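Local coordinates for protein putative peptidase (Chlamydophila abortus, PDB 3CE2) that is a putative zinc metallopeptidase of the M3B (oligopeptidase F) family, probably cleaving a variety of small bioactive peptides, at residues A[154-166]-A[261-275]. Sequence-based numbering, arbitrary orientation.
Sequences KIFRLSIHTGTPG and KRYNSCLQAALYHNN
Tyr272 is contacted on both faces, differently on each: the guanidinium of Arg157 lies flat on one face of its ring in a cation-pi stack, the planes 21° apart, and His161 turns an edge toward the other in a T-shaped (edge-to-face) pair. His161, Tyr263 and Tyr272 make an aromatic cluster that joins the loop linking helices 149-156 and 165-174 to the residues that flank helix 266-271, in a largely helical M3 peptidase and away from its zinc sites.

A tyrosine suits this place because it has both faces and a hydroxyl to offer. With CG anti to the backbone N (chi1 -169°), the ring reaches across the contact, where OH donates to Arg157 O, while Leu158 CD2 lies against the ring edge, 4.0 Å from Tyr272 CE2. Arginine is long enough to run along the ring from hydroxyl to backbone; bent at chi3 (84°), it brings NH1 and NH2 end-on to Tyr272 O, each at 3.1 Å. That carbonyl also accepts from Asn275 N in the Schellman motif ending the helix, and Asn275 CB covers the other guanidinium face.

Histidine, flat and polar, stacks face to face on Tyr263 with centroids 3.8 Å apart; Ala269, being small, lets the helix backbone lie close against the far face of Tyr263. Beside the cluster, Arg262 spreads over Ile160 O and gives Thr162 O a weak bond from NH2. An edge bond helps to set the histidine's rotation: His161 ND1 donates to Lys261 O, nearly in the ring plane, at 2.9 Å.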
# COMPACT_ATOMS: atom_id res chain seq x y z
N LYS A 154 -21.04 3.58 -5.83
CA LYS A 154 -20.18 3.71 -4.65
C LYS A 154 -20.72 4.72 -3.66
O LYS A 154 -20.58 4.55 -2.47
CB LYS A 154 -18.77 4.14 -5.05
CG LYS A 154 -17.77 3.01 -5.23
CD LYS A 154 -16.37 3.56 -5.66
CE LYS A 154 -16.46 4.45 -6.94
NZ LYS A 154 -15.16 5.04 -7.41
N ILE A 155 -21.34 5.79 -4.14
CA ILE A 155 -21.86 6.77 -3.22
C ILE A 155 -23.22 6.43 -2.64
O ILE A 155 -23.45 6.63 -1.46
CB ILE A 155 -21.93 8.12 -3.85
CG1 ILE A 155 -20.50 8.63 -4.11
CG2 ILE A 155 -22.75 9.04 -2.94
CD1 ILE A 155 -20.42 9.91 -4.97
N PHE A 156 -24.13 5.92 -3.46
CA PHE A 156 -25.48 5.55 -3.01
C PHE A 156 -25.49 4.32 -2.09
O PHE A 156 -26.41 4.13 -1.32
CB PHE A 156 -26.42 5.28 -4.20
CG PHE A 156 -26.70 6.48 -5.10
CD1 PHE A 156 -27.01 7.72 -4.57
CD2 PHE A 156 -26.69 6.34 -6.47
CE1 PHE A 156 -27.29 8.82 -5.39
CE2 PHE A 156 -26.96 7.42 -7.30
CZ PHE A 156 -27.26 8.67 -6.74
N ARG A 157 -24.46 3.49 -2.17
CA ARG A 157 -24.42 2.32 -1.30
C ARG A 157 -24.34 2.73 0.17
O ARG A 157 -24.59 1.91 1.07
CB ARG A 157 -23.23 1.41 -1.66
CG ARG A 157 -23.60 0.37 -2.70
CD ARG A 157 -22.41 -0.42 -3.24
NE ARG A 157 -22.05 -1.54 -2.38
CZ ARG A 157 -21.07 -1.49 -1.49
NH1 ARG A 157 -20.32 -0.38 -1.39
NH2 ARG A 157 -20.83 -2.56 -0.74
N LEU A 158 -23.99 3.98 0.42
CA LEU A 158 -23.76 4.45 1.79
C LEU A 158 -25.05 4.91 2.47
O LEU A 158 -25.08 5.14 3.68
CB LEU A 158 -22.70 5.57 1.81
CG LEU A 158 -21.27 5.05 1.52
CD1 LEU A 158 -20.21 6.16 1.42
CD2 LEU A 158 -20.89 3.99 2.52
N SER A 159 -26.10 5.03 1.69
CA SER A 159 -27.40 5.48 2.18
C SER A 159 -27.91 4.58 3.32
O SER A 159 -28.39 5.08 4.33
CB SER A 159 -28.41 5.46 1.03
OG SER A 159 -28.56 4.12 0.54
N ILE A 160 -27.81 3.27 3.16
CA ILE A 160 -28.34 2.37 4.18
C ILE A 160 -27.53 2.34 5.49
O ILE A 160 -27.90 1.64 6.44
CB ILE A 160 -28.51 0.95 3.61
CG1 ILE A 160 -27.15 0.36 3.19
CG2 ILE A 160 -29.44 0.97 2.41
CD1 ILE A 160 -27.21 -1.16 2.90
N HIS A 161 -26.41 3.06 5.54
CA HIS A 161 -25.59 3.15 6.75
C HIS A 161 -25.32 4.62 7.03
O HIS A 161 -24.25 4.97 7.49
CB HIS A 161 -24.25 2.42 6.58
CG HIS A 161 -24.37 0.95 6.29
ND1 HIS A 161 -24.68 0.02 7.26
CD2 HIS A 161 -24.16 0.24 5.16
CE1 HIS A 161 -24.70 -1.19 6.73
NE2 HIS A 161 -24.39 -1.08 5.45
N THR A 162 -26.28 5.49 6.70
CA THR A 162 -26.17 6.92 6.95
C THR A 162 -27.50 7.42 7.53
O THR A 162 -28.55 7.32 6.88
CB THR A 162 -25.87 7.69 5.65
OG1 THR A 162 -24.58 7.31 5.16
CG2 THR A 162 -25.85 9.19 5.88
N GLY A 163 -27.44 7.94 8.75
CA GLY A 163 -28.64 8.37 9.47
C GLY A 163 -29.01 9.83 9.23
O GLY A 163 -28.54 10.46 8.28
N THR A 164 -29.87 10.36 10.09
CA THR A 164 -30.34 11.73 9.93
C THR A 164 -29.16 12.68 10.04
O THR A 164 -28.14 12.34 10.62
CB THR A 164 -31.40 12.09 10.99
OG1 THR A 164 -30.74 12.48 12.20
CG2 THR A 164 -32.36 10.89 11.25
N PRO A 165 -29.28 13.86 9.47
CA PRO A 165 -28.12 14.73 9.36
C PRO A 165 -27.57 15.17 10.70
O PRO A 165 -26.36 15.41 10.82
CB PRO A 165 -28.66 15.92 8.55
CG PRO A 165 -29.88 15.38 7.83
CD PRO A 165 -30.48 14.43 8.83
N GLY A 166 -28.44 15.26 11.71
CA GLY A 166 -28.05 15.49 13.10
C GLY A 166 -27.35 14.28 13.72
O GLY A 166 -26.32 14.43 14.36
N LYS A 261 -23.62 3.00 12.74
CA LYS A 261 -23.89 3.20 11.34
C LYS A 261 -24.60 1.99 10.72
O LYS A 261 -24.71 1.87 9.51
CB LYS A 261 -22.62 3.58 10.59
CG LYS A 261 -22.16 4.97 10.89
CD LYS A 261 -21.14 5.45 9.86
CE LYS A 261 -20.02 6.18 10.57
NZ LYS A 261 -18.75 6.24 9.80
N ARG A 262 -25.09 1.12 11.59
CA ARG A 262 -25.95 0.01 11.21
C ARG A 262 -25.18 -1.14 10.60
O ARG A 262 -25.73 -1.92 9.81
CB ARG A 262 -27.11 0.47 10.29
CG ARG A 262 -28.16 1.36 11.00
CD ARG A 262 -29.56 1.36 10.32
NE ARG A 262 -29.69 2.29 9.18
CZ ARG A 262 -29.03 3.45 9.04
NH1 ARG A 262 -28.18 3.89 9.98
NH2 ARG A 262 -29.24 4.20 7.95
N TYR A 263 -23.91 -1.28 10.98
CA TYR A 263 -23.15 -2.46 10.59
C TYR A 263 -23.22 -3.49 11.70
O TYR A 263 -23.37 -3.13 12.85
CB TYR A 263 -21.68 -2.13 10.31
CG TYR A 263 -21.43 -1.17 9.16
CD1 TYR A 263 -21.55 -1.59 7.82
CD2 TYR A 263 -21.04 0.13 9.39
CE1 TYR A 263 -21.31 -0.71 6.77
CE2 TYR A 263 -20.78 1.00 8.34
CZ TYR A 263 -20.92 0.58 7.04
OH TYR A 263 -20.66 1.48 6.03
N ASN A 264 -23.08 -4.76 11.34
CA ASN A 264 -23.16 -5.88 12.27
C ASN A 264 -21.85 -6.27 12.93
O ASN A 264 -21.81 -7.23 13.70
CB ASN A 264 -23.70 -7.11 11.54
CG ASN A 264 -25.17 -6.99 11.22
OD1 ASN A 264 -25.98 -6.60 12.07
ND2 ASN A 264 -25.54 -7.32 9.99
N SER A 265 -20.78 -5.55 12.61
CA SER A 265 -19.46 -5.82 13.16
C SER A 265 -18.53 -4.81 12.54
O SER A 265 -18.89 -4.17 11.55
CB SER A 265 -19.00 -7.22 12.80
OG SER A 265 -18.78 -7.27 11.41
N CYS A 266 -17.32 -4.66 13.09
CA CYS A 266 -16.39 -3.63 12.62
C CYS A 266 -15.78 -4.03 11.30
O CYS A 266 -15.55 -3.17 10.44
CB CYS A 266 -15.29 -3.40 13.65
SG CYS A 266 -15.94 -3.01 15.27
N LEU A 267 -15.54 -5.33 11.16
CA LEU A 267 -15.08 -5.90 9.90
C LEU A 267 -15.99 -5.48 8.75
O LEU A 267 -15.51 -4.99 7.72
CB LEU A 267 -15.01 -7.42 9.99
CG LEU A 267 -14.51 -8.13 8.72
CD1 LEU A 267 -13.03 -7.84 8.40
CD2 LEU A 267 -14.72 -9.61 8.88
N GLN A 268 -17.31 -5.64 8.91
CA GLN A 268 -18.26 -5.30 7.83
C GLN A 268 -18.21 -3.83 7.58
O GLN A 268 -18.33 -3.39 6.44
CB GLN A 268 -19.69 -5.71 8.15
CG GLN A 268 -19.92 -7.22 8.15
CD GLN A 268 -21.40 -7.63 8.22
OE1 GLN A 268 -22.20 -6.99 8.91
NE2 GLN A 268 -21.75 -8.71 7.52
N ALA A 269 -18.04 -3.06 8.65
CA ALA A 269 -17.91 -1.61 8.52
C ALA A 269 -16.72 -1.24 7.64
O ALA A 269 -16.82 -0.36 6.80
CB ALA A 269 -17.80 -0.93 9.89
N ALA A 270 -15.61 -1.92 7.84
CA ALA A 270 -14.39 -1.65 7.08
C ALA A 270 -14.40 -2.22 5.66
O ALA A 270 -13.75 -1.69 4.78
CB ALA A 270 -13.18 -2.17 7.85
N LEU A 271 -15.12 -3.31 5.45
CA LEU A 271 -15.08 -4.01 4.17
C LEU A 271 -16.10 -3.49 3.18
O LEU A 271 -16.09 -3.84 2.00
CB LEU A 271 -15.31 -5.51 4.37
CG LEU A 271 -14.24 -6.33 5.08
CD1 LEU A 271 -14.49 -7.78 4.79
CD2 LEU A 271 -12.86 -5.96 4.63
N TYR A 272 -16.99 -2.64 3.66
CA TYR A 272 -18.13 -2.22 2.86
C TYR A 272 -17.75 -1.32 1.70
O TYR A 272 -18.20 -1.52 0.57
CB TYR A 272 -19.17 -1.53 3.76
CG TYR A 272 -20.50 -1.30 3.10
CD1 TYR A 272 -21.37 -2.37 2.83
CD2 TYR A 272 -20.88 -0.02 2.71
CE1 TYR A 272 -22.59 -2.15 2.20
CE2 TYR A 272 -22.11 0.21 2.11
CZ TYR A 272 -22.96 -0.85 1.85
OH TYR A 272 -24.18 -0.57 1.25
N HIS A 273 -16.94 -0.31 1.99
CA HIS A 273 -16.52 0.62 0.97
C HIS A 273 -16.13 -0.12 -0.31
O HIS A 273 -16.63 0.17 -1.39
CB HIS A 273 -15.35 1.46 1.50
CG HIS A 273 -14.81 2.45 0.51
ND1 HIS A 273 -15.62 3.29 -0.23
CD2 HIS A 273 -13.53 2.73 0.13
CE1 HIS A 273 -14.87 4.04 -1.03
NE2 HIS A 273 -13.61 3.72 -0.83
N ASN A 274 -15.25 -1.10 -0.17
CA ASN A 274 -14.77 -1.87 -1.31
C ASN A 274 -15.66 -3.04 -1.65
O ASN A 274 -15.32 -3.85 -2.51
CB ASN A 274 -13.39 -2.40 -1.00
CG ASN A 274 -12.32 -1.39 -1.27
OD1 ASN A 274 -11.29 -1.37 -0.58
ND2 ASN A 274 -12.53 -0.54 -2.28
N ASN A 275 -16.78 -3.15 -0.94
CA ASN A 275 -17.71 -4.23 -1.18
C ASN A 275 -17.09 -5.63 -1.05
O ASN A 275 -17.31 -6.49 -1.90
CB ASN A 275 -18.31 -4.10 -2.56
CG ASN A 275 -19.53 -4.94 -2.71
OD1 ASN A 275 -20.09 -5.38 -1.71
ND2 ASN A 275 -19.96 -5.18 -3.94